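Local coordinates for SusD superfamily protein (Bacteroides fragilis, PDB 3L22), which probably binds glycans at the outer membrane of the cell, as members of the SusD family do, and carries zinc ions in the crystal, at residues A91-K94 and V95-F98; E107-G110 and E111-R115; R209-A213 and M214-D218; K297-I300 and A301-E305. All coordinates share one frame; numbering follows the deposited sequence.

How the interactions relate
All four contacts are local, each joining residues a few positions apart along a helix or round its end, and none touches another. Interactions 1 and 2 are the closest pair, with nearest atoms about 7 Å apart: helix 79-103, which holds the first, is followed by helix 106-109, which ends in the second. Interaction 4 lies across the chain's centre from both, with its centre about 40 Å from that of interaction 1. Interaction 3 stands about 32 Å from interaction 4, centre to centre. Zinc is bound directly within interaction 2, through Glu107 and Asp114; the side chains of Lys297 (interaction 4) and Phe98 (interaction 1) lie about 6 and 9 Å from bound zinc ions.

Interaction 1: A91-K94 and V95-F98; sequences AINK and VNTF
Asn93 O is gripped by two donors of a single residue, Thr97: the backbone Thr97 N reaches Asn93 O at 2.9 Å and the hydroxyl Thr97 OG1 reaches the same Asn93 O at 2.8 Å. The carbonyl oxygen takes the two from opposite faces of its plane. Rotation about chi1 (-50°) sets OG1 beside its own backbone N, and this is what lets the hydroxyl turn back on the preceding helical turn. One residue earlier in each turn, Ile92 and Asn96 run side by side in the same direction, Ile92 CG2 lying 3.8 Å from Asn96 ND2. The main-chain bond between them, Asn96 N to Ile92 O (2.9 Å), is nearly straight at 163°. Both amides have partners outside the helix that fix their orientation, Asn93 OD1 taking the N-H of Glu155 and Asn96 OD1 a bond from Arg124, while Asn96 ND2 donates to the carbonyls of Arg151 and Thr153. A water also links the two asparagines: it donates to Asn93 OD1 at 2.7 Å, and its bond from Asn96 ND2, at 3.1 Å, is a weak extra one that must share a hydrogen with those carbonyls. The stretch is a regular alpha-helical part of helix 79-103, packed by Ile92, Val95 and Phe98 against helix 113-131 and by Ala91, Lys94 and Phe98 against helix 18-33.

Interaction 2: E107-G110 and E111-R115; sequences EVAG and ENYDR. With ZN (zinc ion), chain C; ZN (zinc ion), chain G; EDO (1,2-ethanediol), chain X.
Ala109 CB meets the edge of the Tyr113 ring near its plane, 3.9 Å from Tyr113 CD1, and lies as close to the backbone, 3.8 Å from Tyr113 CA. The ring reaches this position with CG anti to its backbone N (chi1 -174°), and Arg106 adds a cation-pi contact. Between the two residues a tight turn joins two consecutive helices. Helix 106-109 stops at Gly110, whose positive phi (56°) suits a glycine, and a short 3-10 turn at Glu111 and Asn112 leads into helix 113-131; Asn112 N bonds to Ala109 O and Tyr113 N to Gly110 O, both at 3.3 Å. In each case the donor stands above the carbonyl plane. A water supplements the turn, donating to Ala109 O and accepting from Asn112 ND2 at 2.8 Å. Zinc ions sit at both ends of the junction. Glu107 OE2 binds one at 2.1 Å, three atoms from outside the two segments completing its coordination, and also accepts from O1 of an ethanediol, a likely crystallisation additive. Asp114 OD1 binds another at 2.3 Å with three waters around the metal. Asp114 OD2 lies farther from this zinc, at 2.8 Å, and accepts a bond from one of the metal's waters.

Interaction 3: R209-A213 and M214-D218; sequences RVYMA and MNEWD. With ACT (acetate ion), chain Q.
Met214, a selenomethionine, leaves the backbone with CB 3.6 Å from Tyr211 O; its CG then passes 3.3 Å from Val210 O, SE lies 3.9 Å from Val210 CG1 with the two side chains alongside and pointing the same way, and the chain bends at chi3 (89°) to the terminal CE. This path is that of one of two modelled conformers, which leaves the SE contact provisional. The last turn of helix 200-213 closes as a Schellman motif: Glu216 N bonds to Tyr211 O at 2.9 Å, Asn215 N bonds to Met212 O at 3.0 Å, and Asn215 takes the positive phi of 58° at the C-prime position. Tyr211 O also accepts from Met214 N, which comes from the opposite face of the carbonyl plane. Beyond the turn, Trp217 crosses Met212 at about a right angle, with Trp217 CZ3 4.0 Å from Met212 CB, and Glu216 CB lies 3.7 Å from Tyr211 CD1. Asp218 N donates to OXT of an acetate, presumably from the crystallisation medium, at 2.9 Å. Because backbone N-H groups serve Tyr211 O and Met212 O, and a water that donates weakly to Asn215 OD1 serves Ala213 O, these carbonyls are met without direct bonds from side chains of the turn.

Interaction 4: K297-I300 and A301-E305; sequences KRII and AFKGE. With EDO (1,2-ethanediol), chain Y.
Phe302 and Arg298 form the close-packed part: the backbone bond from Phe302 N to Arg298 O is 2.8 Å long, and the ring carbon Phe302 CD2 comes to 3.2 Å from that same Arg298 O. The first torsion of Phe302 (-49°) swings its ring back over the preceding turn, while Ala301 CB sits 3.5 Å above the plane of the ring, over its centre. One residue on, Lys303 N donates to Ile299 O at 3.0 Å, and the aliphatic part of Lys303 runs alongside Ile299 with Lys303 CD 4.0 Å from Ile299 CG2. The other side is looser: Ile300 is exposed, and the end of Lys303 leads away from residues 297-300. At the rim of the Phe302 ring an ethanediol donates through O1 to Ala301 O at 3.1 Å and is bonded also to Met310 O. Beyond Phe302 the chain leaves helical geometry at Lys303. Charged ends are matched outside this turn: Lys297 NZ forms a salt bridge to Glu234 and bonds to the carbonyl of Arg358, and Arg298 makes salt bridges through NH1 to Glu384 and Glu388 and through NH2 to Asp296. Helix 297-302 lies against helix 374-388, where Arg298 and Ile299 both touch Leu387, while Phe302 meets Tyr240 with the ring planes at about 80°.

Interaction 1: A91-K94 and V95-F98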
loop_
_atom_site.group_PDB
_atom_site.type_symbol
_atom_site.label_atom_id
_atom_site.label_comp_id
_atom_site.label_asym_id
_atom_site.label_seq_id
_atom_site.Cartn_x
_atom_site.Cartn_y
_atom_site.Cartn_z
ATOM N N ALA A 91 -15.514 -1.252 -4.973
ATOM C CA ALA A 91 -15.083 0.095 -4.578
ATOM C C ALA A 91 -15.015 1.044 -5.806
ATOM O O ALA A 91 -15.500 2.167 -5.761
ATOM C CB ALA A 91 -13.721 0.022 -3.861
ATOM N N ILE A 92 -14.440 0.564 -6.916
ATOM C CA ILE A 92 -14.324 1.381 -8.131
ATOM C C ILE A 92 -15.693 1.778 -8.650
ATOM O O ILE A 92 -15.910 2.948 -8.994
ATOM C CB ILE A 92 -13.474 0.645 -9.179
ATOM C CG1 ILE A 92 -11.995 0.665 -8.728
ATOM C CG2 ILE A 92 -13.626 1.228 -10.616
ATOM C CD1 ILE A 92 -11.131 -0.469 -9.312
ATOM N N ASN A 93 -16.633 0.831 -8.697
ATOM C CA ASN A 93 -17.967 1.125 -9.213
ATOM C C ASN A 93 -18.721 2.093 -8.296
ATOM O O ASN A 93 -19.450 2.943 -8.781
ATOM C CB ASN A 93 -18.807 -0.139 -9.461
ATOM C CG ASN A 93 -20.100 0.168 -10.240
ATOM O OD1 ASN A 93 -20.062 0.720 -11.356
ATOM N ND2 ASN A 93 -21.254 -0.154 -9.639
ATOM N N LYS A 94 -18.522 1.964 -6.981
ATOM C CA LYS A 94 -19.051 2.943 -6.029
ATOM C C LYS A 94 -18.536 4.345 -6.291
ATOM O O LYS A 94 -19.319 5.296 -6.230
ATOM C CB LYS A 94 -18.764 2.540 -4.580
ATOM C CG LYS A 94 -19.668 1.402 -4.108
ATOM C CD LYS A 94 -19.271 0.871 -2.705
ATOM C CE LYS A 94 -20.253 -0.184 -2.223
ATOM N NZ LYS A 94 -21.469 0.564 -1.761
ATOM N N VAL A 95 -17.250 4.482 -6.608
ATOM C CA VAL A 95 -16.709 5.805 -6.970
ATOM C C VAL A 95 -17.333 6.305 -8.294
ATOM O O VAL A 95 -17.785 7.423 -8.378
ATOM C CB VAL A 95 -15.163 5.818 -7.077
ATOM C CG1 VAL A 95 -14.667 7.147 -7.773
ATOM C CG2 VAL A 95 -14.506 5.604 -5.697
ATOM N N ASN A 96 -17.406 5.448 -9.300
ATOM C CA ASN A 96 -17.957 5.829 -10.612
ATOM C C ASN A 96 -19.408 6.348 -10.432
ATOM O O ASN A 96 -19.777 7.393 -10.987
ATOM C CB ASN A 96 -17.960 4.637 -11.576
ATOM C CG ASN A 96 -16.546 4.099 -11.881
ATOM O OD1 ASN A 96 -15.572 4.749 -11.568
ATOM N ND2 ASN A 96 -16.451 2.895 -12.474
ATOM N N THR A 97 -20.188 5.622 -9.631
ATOM C CA THR A 97 -21.571 5.986 -9.314
ATOM C C THR A 97 -21.680 7.251 -8.487
ATOM O O THR A 97 -22.470 8.122 -8.818
ATOM C CB THR A 97 -22.280 4.835 -8.617
ATOM O OG1 THR A 97 -22.054 3.682 -9.421
ATOM C CG2 THR A 97 -23.808 5.113 -8.473
ATOM N N PHE A 98 -20.861 7.365 -7.453
ATOM C CA PHE A 98 -20.783 8.588 -6.671
ATOM C C PHE A 98 -20.519 9.792 -7.571
ATOM O O PHE A 98 -21.239 10.779 -7.464
ATOM C CB PHE A 98 -19.691 8.495 -5.605
ATOM C CG PHE A 98 -19.467 9.768 -4.818
ATOM C CD1 PHE A 98 -20.247 10.062 -3.718
ATOM C CD2 PHE A 98 -18.422 10.619 -5.127
ATOM C CE1 PHE A 98 -20.040 11.214 -2.975
ATOM C CE2 PHE A 98 -18.186 11.768 -4.386
ATOM C CZ PHE A 98 -18.997 12.072 -3.312
HETATM O O HOH W 1 -17.747 0.082 -12.669
#

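Interaction 2: E107-G110 and E111-R115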
loop_
_atom_site.group_PDB
_atom_site.type_symbol
_atom_site.label_atom_id
_atom_site.label_comp_id
_atom_site.label_asym_id
_atom_site.label_seq_id
_atom_site.Cartn_x
_atom_site.Cartn_y
_atom_site.Cartn_z
ATOM N N GLU A 107 -25.351 22.067 -6.716
ATOM C CA GLU A 107 -25.763 23.090 -5.751
ATOM C C GLU A 107 -25.824 22.622 -4.356
ATOM O O GLU A 107 -25.472 23.379 -3.449
ATOM C CB GLU A 107 -27.161 23.613 -6.025
ATOM C CG GLU A 107 -27.227 24.358 -7.259
ATOM C CD GLU A 107 -28.511 25.119 -7.423
ATOM O OE1 GLU A 107 -29.458 25.019 -6.621
ATOM O OE2 GLU A 107 -28.531 25.874 -8.388
ATOM N N VAL A 108 -26.335 21.409 -4.152
ATOM C CA VAL A 108 -26.323 20.814 -2.812
ATOM C C VAL A 108 -24.891 20.737 -2.273
ATOM O O VAL A 108 -24.655 21.101 -1.131
ATOM C CB VAL A 108 -27.039 19.424 -2.796
ATOM C CG1 VAL A 108 -26.798 18.693 -1.495
ATOM C CG2 VAL A 108 -28.534 19.641 -2.998
ATOM N N ALA A 109 -23.936 20.323 -3.101
ATOM C CA ALA A 109 -22.532 20.265 -2.680
ATOM C C ALA A 109 -21.926 21.650 -2.390
ATOM O O ALA A 109 -21.059 21.755 -1.548
ATOM C CB ALA A 109 -21.687 19.530 -3.716
ATOM N N GLY A 110 -22.409 22.705 -3.057
ATOM C CA GLY A 110 -21.910 24.069 -2.824
ATOM C C GLY A 110 -20.396 24.173 -3.036
ATOM O O GLY A 110 -19.855 23.565 -3.949
ATOM N N GLU A 111 -19.707 24.875 -2.144
ATOM C CA GLU A 111 -18.269 25.152 -2.285
ATOM C C GLU A 111 -17.400 23.902 -2.130
ATOM O O GLU A 111 -16.252 23.910 -2.468
ATOM C CB GLU A 111 -17.814 26.202 -1.258
ATOM C CG GLU A 111 -17.823 25.713 0.209
ATOM C CD GLU A 111 -17.389 26.787 1.207
ATOM O OE1 GLU A 111 -16.671 27.727 0.822
ATOM O OE2 GLU A 111 -17.743 26.660 2.396
ATOM N N ASN A 112 -17.967 22.824 -1.615
ATOM C CA ASN A 112 -17.232 21.590 -1.390
ATOM C C ASN A 112 -17.258 20.574 -2.531
ATOM O O ASN A 112 -16.642 19.500 -2.413
ATOM C CB ASN A 112 -17.776 20.944 -0.125
ATOM C CG ASN A 112 -17.654 21.864 1.046
ATOM O OD1 ASN A 112 -16.581 22.421 1.288
ATOM N ND2 ASN A 112 -18.752 22.092 1.733
ATOM N N TYR A 113 -17.967 20.912 -3.609
ATOM C CA TYR A 113 -18.046 20.064 -4.784
ATOM C C TYR A 113 -16.665 19.485 -5.204
ATOM O O TYR A 113 -16.517 18.267 -5.287
ATOM C CB TYR A 113 -18.705 20.815 -5.944
ATOM C CG TYR A 113 -18.939 19.949 -7.145
ATOM C CD1 TYR A 113 -20.110 19.219 -7.269
ATOM C CD2 TYR A 113 -17.976 19.829 -8.156
ATOM C CE1 TYR A 113 -20.329 18.397 -8.361
ATOM C CE2 TYR A 113 -18.182 18.986 -9.254
ATOM C CZ TYR A 113 -19.372 18.260 -9.339
ATOM O OH TYR A 113 -19.636 17.413 -10.398
ATOM N N ASP A 114 -15.674 20.343 -5.436
ATOM C CA ASP A 114 -14.390 19.890 -5.962
ATOM C C ASP A 114 -13.638 18.971 -5.017
ATOM O O ASP A 114 -13.030 17.999 -5.451
ATOM C CB ASP A 114 -13.478 21.076 -6.308
ATOM C CG ASP A 114 -14.012 21.901 -7.468
ATOM O OD1 ASP A 114 -14.755 21.328 -8.347
ATOM O OD2 ASP A 114 -13.684 23.121 -7.481
ATOM N N ARG A 115 -13.689 19.263 -3.727
ATOM C CA ARG A 115 -13.091 18.383 -2.769
ATOM C C ARG A 115 -13.707 16.998 -2.819
ATOM O O ARG A 115 -12.984 16.008 -2.723
ATOM C CB ARG A 115 -13.215 18.935 -1.375
ATOM C CG ARG A 115 -12.577 18.001 -0.335
ATOM C CD ARG A 115 -12.479 18.614 1.060
ATOM N NE ARG A 115 -11.544 19.733 1.089
ATOM C CZ ARG A 115 -11.220 20.420 2.179
ATOM N NH1 ARG A 115 -11.700 20.081 3.391
ATOM N NH2 ARG A 115 -10.374 21.440 2.061
HETATM ZN ZN ZN C . -30.574 26.529 -8.540
HETATM ZN ZN ZN G . -15.693 23.148 -9.392
HETATM C C1 EDO X . -28.249 24.418 -11.303
HETATM O O1 EDO X . -27.196 25.119 -10.609
HETATM C C2 EDO X . -28.377 22.966 -10.843
HETATM O O2 EDO X . -29.679 22.677 -10.317
HETATM O O HOH W 2 -21.019 20.618 1.184
HETATM O O HOH W 3 -13.758 24.551 -9.954
HETATM O O HOH W 4 -16.442 21.993 -10.595
HETATM O O HOH W 5 -17.104 24.119 -7.619
#

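Interaction 3: R209-A213 and M214-D218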
loop_
_atom_site.group_PDB
_atom_site.type_symbol
_atom_site.label_atom_id
_atom_site.label_comp_id
_atom_site.label_asym_id
_atom_site.label_seq_id
_atom_site.Cartn_x
_atom_site.Cartn_y
_atom_site.Cartn_z
ATOM N N ARG A 209 4.560 7.318 -5.733
ATOM C CA ARG A 209 4.681 5.888 -5.924
ATOM C C ARG A 209 4.510 5.478 -7.376
ATOM O O ARG A 209 5.244 4.621 -7.871
ATOM C CB ARG A 209 3.673 5.116 -5.063
ATOM C CG ARG A 209 3.998 5.133 -3.580
ATOM C CD ARG A 209 3.319 3.933 -2.931
ATOM N NE ARG A 209 3.354 3.844 -1.483
ATOM C CZ ARG A 209 2.768 2.882 -0.785
ATOM N NH1 ARG A 209 2.103 1.894 -1.404
ATOM N NH2 ARG A 209 2.859 2.879 0.529
ATOM N N VAL A 210 3.543 6.078 -8.049
ATOM C CA VAL A 210 3.294 5.760 -9.424
ATOM C C VAL A 210 4.497 6.157 -10.276
ATOM O O VAL A 210 4.974 5.374 -11.078
ATOM C CB VAL A 210 1.998 6.427 -9.934
ATOM C CG1 VAL A 210 1.894 6.374 -11.461
ATOM C CG2 VAL A 210 0.785 5.749 -9.278
ATOM N N TYR A 211 4.979 7.386 -10.123
ATOM C CA TYR A 211 6.114 7.811 -10.918
ATOM C C TYR A 211 7.363 6.981 -10.638
ATOM O O TYR A 211 8.102 6.666 -11.566
ATOM C CB TYR A 211 6.382 9.306 -10.770
ATOM C CG TYR A 211 5.473 10.225 -11.584
ATOM C CD1 TYR A 211 5.265 10.020 -12.950
ATOM C CD2 TYR A 211 4.856 11.336 -10.996
ATOM C CE1 TYR A 211 4.482 10.896 -13.708
ATOM C CE2 TYR A 211 4.079 12.212 -11.755
ATOM C CZ TYR A 211 3.878 11.975 -13.092
ATOM O OH TYR A 211 3.133 12.839 -13.864
HETATM N N MSE A 212 7.586 6.558 -9.402
HETATM C CA MSE A 212 8.724 5.652 -9.137
HETATM C C MSE A 212 8.604 4.331 -9.882
HETATM O O MSE A 212 9.606 3.817 -10.408
HETATM C CB MSE A 212 8.894 5.392 -7.644
HETATM C CG MSE A 212 9.360 6.610 -6.925
HETATM SE SE MSE A 212 9.401 6.311 -4.992
HETATM C CE MSE A 212 10.918 5.316 -4.822
ATOM N N ALA A 213 7.385 3.796 -9.961
ATOM C CA ALA A 213 7.147 2.524 -10.666
ATOM C C ALA A 213 7.474 2.670 -12.171
ATOM O O ALA A 213 7.692 1.669 -12.873
ATOM C CB ALA A 213 5.658 2.047 -10.444
HETATM N N MSE A 214 7.473 3.925 -12.662
HETATM C CA MSE A 214 7.737 4.223 -14.066
HETATM C C MSE A 214 9.162 4.759 -14.298
HETATM O O MSE A 214 9.492 5.189 -15.393
HETATM C CB MSE A 214 6.681 5.214 -14.576
HETATM C CG MSE A 214 5.228 4.748 -14.357
HETATM SE SE MSE A 214 3.929 6.131 -14.788
HETATM C CE MSE A 214 3.699 5.711 -16.666
ATOM N N ASN A 215 9.998 4.701 -13.269
ATOM C CA ASN A 215 11.345 5.245 -13.292
ATOM C C ASN A 215 11.389 6.731 -13.598
ATOM O O ASN A 215 12.354 7.199 -14.101
ATOM C CB ASN A 215 12.260 4.450 -14.260
ATOM C CG ASN A 215 12.702 3.111 -13.682
ATOM O OD1 ASN A 215 12.055 2.532 -12.817
ATOM N ND2 ASN A 215 13.838 2.627 -14.162
ATOM N N GLU A 216 10.327 7.461 -13.264
ATOM C CA GLU A 216 10.233 8.893 -13.504
ATOM C C GLU A 216 10.669 9.631 -12.240
ATOM O O GLU A 216 9.846 10.232 -11.508
ATOM C CB GLU A 216 8.789 9.249 -13.860
ATOM C CG GLU A 216 8.311 8.694 -15.200
ATOM C CD GLU A 216 8.946 9.356 -16.378
ATOM O OE1 GLU A 216 9.439 10.490 -16.272
ATOM O OE2 GLU A 216 8.983 8.726 -17.436
ATOM N N TRP A 217 11.972 9.583 -11.988
ATOM C CA TRP A 217 12.534 9.975 -10.688
ATOM C C TRP A 217 12.323 11.469 -10.434
ATOM O O TRP A 217 11.936 11.863 -9.338
ATOM C CB TRP A 217 14.026 9.576 -10.564
ATOM C CG TRP A 217 14.289 8.144 -10.931
ATOM C CD1 TRP A 217 15.000 7.706 -12.010
ATOM C CD2 TRP A 217 13.815 6.973 -10.262
ATOM N NE1 TRP A 217 15.012 6.348 -12.042
ATOM C CE2 TRP A 217 14.291 5.862 -10.989
ATOM C CE3 TRP A 217 13.060 6.753 -9.114
ATOM C CZ2 TRP A 217 14.021 4.555 -10.621
ATOM C CZ3 TRP A 217 12.783 5.437 -8.739
ATOM C CH2 TRP A 217 13.253 4.359 -9.495
ATOM N N ASP A 218 12.474 12.289 -11.470
ATOM C CA ASP A 218 12.247 13.726 -11.324
ATOM C C ASP A 218 10.783 14.100 -11.049
ATOM O O ASP A 218 10.511 14.958 -10.209
ATOM C CB ASP A 218 12.739 14.492 -12.540
ATOM C CG ASP A 218 14.247 14.535 -12.646
ATOM O OD1 ASP A 218 14.977 14.453 -11.636
ATOM O OD2 ASP A 218 14.710 14.714 -13.778
HETATM C C ACT Q . 13.873 11.009 -15.053
HETATM O O ACT Q . 13.971 11.923 -15.906
HETATM O OXT ACT Q . 13.819 11.435 -13.892
HETATM C CH3 ACT Q . 13.809 9.558 -15.466
HETATM O O HOH W 6 9.994 1.515 -14.393
#

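Interaction 4: K297-I300 and A301-E305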
loop_
_atom_site.group_PDB
_atom_site.type_symbol
_atom_site.label_atom_id
_atom_site.label_comp_id
_atom_site.label_asym_id
_atom_site.label_seq_id
_atom_site.Cartn_x
_atom_site.Cartn_y
_atom_site.Cartn_z
ATOM N N LYS A 297 15.367 1.358 17.848
ATOM C CA LYS A 297 13.992 1.506 18.405
ATOM C C LYS A 297 12.966 0.547 17.830
ATOM O O LYS A 297 12.083 0.109 18.545
ATOM C CB LYS A 297 13.490 2.944 18.232
ATOM C CG LYS A 297 14.251 3.971 19.078
ATOM C CD LYS A 297 13.602 5.370 18.954
ATOM C CE LYS A 297 14.474 6.491 19.508
ATOM N NZ LYS A 297 14.028 7.838 18.952
ATOM N N ARG A 298 13.092 0.233 16.535
ATOM C CA ARG A 298 12.194 -0.641 15.840
ATOM C C ARG A 298 12.375 -2.108 16.261
ATOM O O ARG A 298 11.403 -2.857 16.342
ATOM C CB ARG A 298 12.389 -0.473 14.351
ATOM C CG ARG A 298 12.095 0.957 13.874
ATOM C CD ARG A 298 12.665 1.269 12.520
ATOM N NE ARG A 298 14.129 1.223 12.530
ATOM C CZ ARG A 298 14.894 1.675 11.542
ATOM N NH1 ARG A 298 14.360 2.208 10.442
ATOM N NH2 ARG A 298 16.218 1.561 11.634
ATOM N N ILE A 299 13.617 -2.487 16.556
ATOM C CA ILE A 299 13.952 -3.809 17.060
ATOM C C ILE A 299 13.414 -3.943 18.501
ATOM O O ILE A 299 12.681 -4.890 18.791
ATOM C CB ILE A 299 15.483 -4.085 16.949
ATOM C CG1 ILE A 299 15.926 -4.044 15.463
ATOM C CG2 ILE A 299 15.896 -5.406 17.658
ATOM C CD1 ILE A 299 15.169 -4.913 14.500
ATOM N N ILE A 300 13.698 -2.949 19.346
ATOM C CA ILE A 300 13.206 -2.921 20.724
ATOM C C ILE A 300 11.682 -3.003 20.715
ATOM O O ILE A 300 11.137 -3.793 21.424
ATOM C CB ILE A 300 13.625 -1.649 21.480
ATOM C CG1 ILE A 300 15.157 -1.591 21.641
ATOM C CG2 ILE A 300 12.935 -1.580 22.900
ATOM C CD1 ILE A 300 15.695 -0.266 22.165
ATOM N N ALA A 301 11.009 -2.229 19.859
ATOM C CA ALA A 301 9.532 -2.168 19.908
ATOM C C ALA A 301 8.891 -3.381 19.256
ATOM O O ALA A 301 7.904 -3.896 19.765
ATOM C CB ALA A 301 8.998 -0.862 19.236
ATOM N N PHE A 302 9.447 -3.835 18.135
ATOM C CA PHE A 302 8.704 -4.748 17.260
ATOM C C PHE A 302 9.262 -6.156 17.058
ATOM O O PHE A 302 8.529 -7.017 16.525
ATOM C CB PHE A 302 8.518 -4.109 15.877
ATOM C CG PHE A 302 7.999 -2.713 15.926
ATOM C CD1 PHE A 302 6.885 -2.393 16.676
ATOM C CD2 PHE A 302 8.618 -1.717 15.199
ATOM C CE1 PHE A 302 6.419 -1.077 16.725
ATOM C CE2 PHE A 302 8.133 -0.425 15.207
ATOM C CZ PHE A 302 7.068 -0.098 15.988
ATOM N N LYS A 303 10.522 -6.405 17.437
ATOM C CA LYS A 303 11.086 -7.748 17.257
ATOM C C LYS A 303 10.738 -8.570 18.489
ATOM O O LYS A 303 11.435 -8.550 19.480
ATOM C CB LYS A 303 12.599 -7.711 16.989
ATOM C CG LYS A 303 13.226 -9.102 16.724
ATOM C CD LYS A 303 14.660 -9.004 16.284
ATOM C CE LYS A 303 15.245 -10.356 15.889
ATOM N NZ LYS A 303 15.388 -11.242 17.063
ATOM N N GLY A 304 9.643 -9.304 18.422
ATOM C CA GLY A 304 9.131 -10.008 19.592
ATOM C C GLY A 304 9.843 -11.324 19.883
ATOM O O GLY A 304 10.564 -11.881 19.032
ATOM N N GLU A 305 9.631 -11.811 21.097
ATOM C CA GLU A 305 9.968 -13.173 21.514
ATOM C C GLU A 305 9.314 -14.129 20.520
ATOM O O GLU A 305 8.148 -13.880 20.105
ATOM C CB GLU A 305 9.411 -13.452 22.935
ATOM C CG GLU A 305 10.093 -12.655 24.102
ATOM C CD GLU A 305 9.561 -13.012 25.501
ATOM O OE1 GLU A 305 9.078 -14.150 25.714
ATOM O OE2 GLU A 305 9.635 -12.145 26.402
HETATM C C1 EDO Y . 4.818 -1.617 19.822
HETATM O O1 EDO Y . 5.548 -2.180 20.950
HETATM C C2 EDO Y . 3.333 -1.267 20.036
HETATM O O2 EDO Y . 2.511 -1.760 18.950
#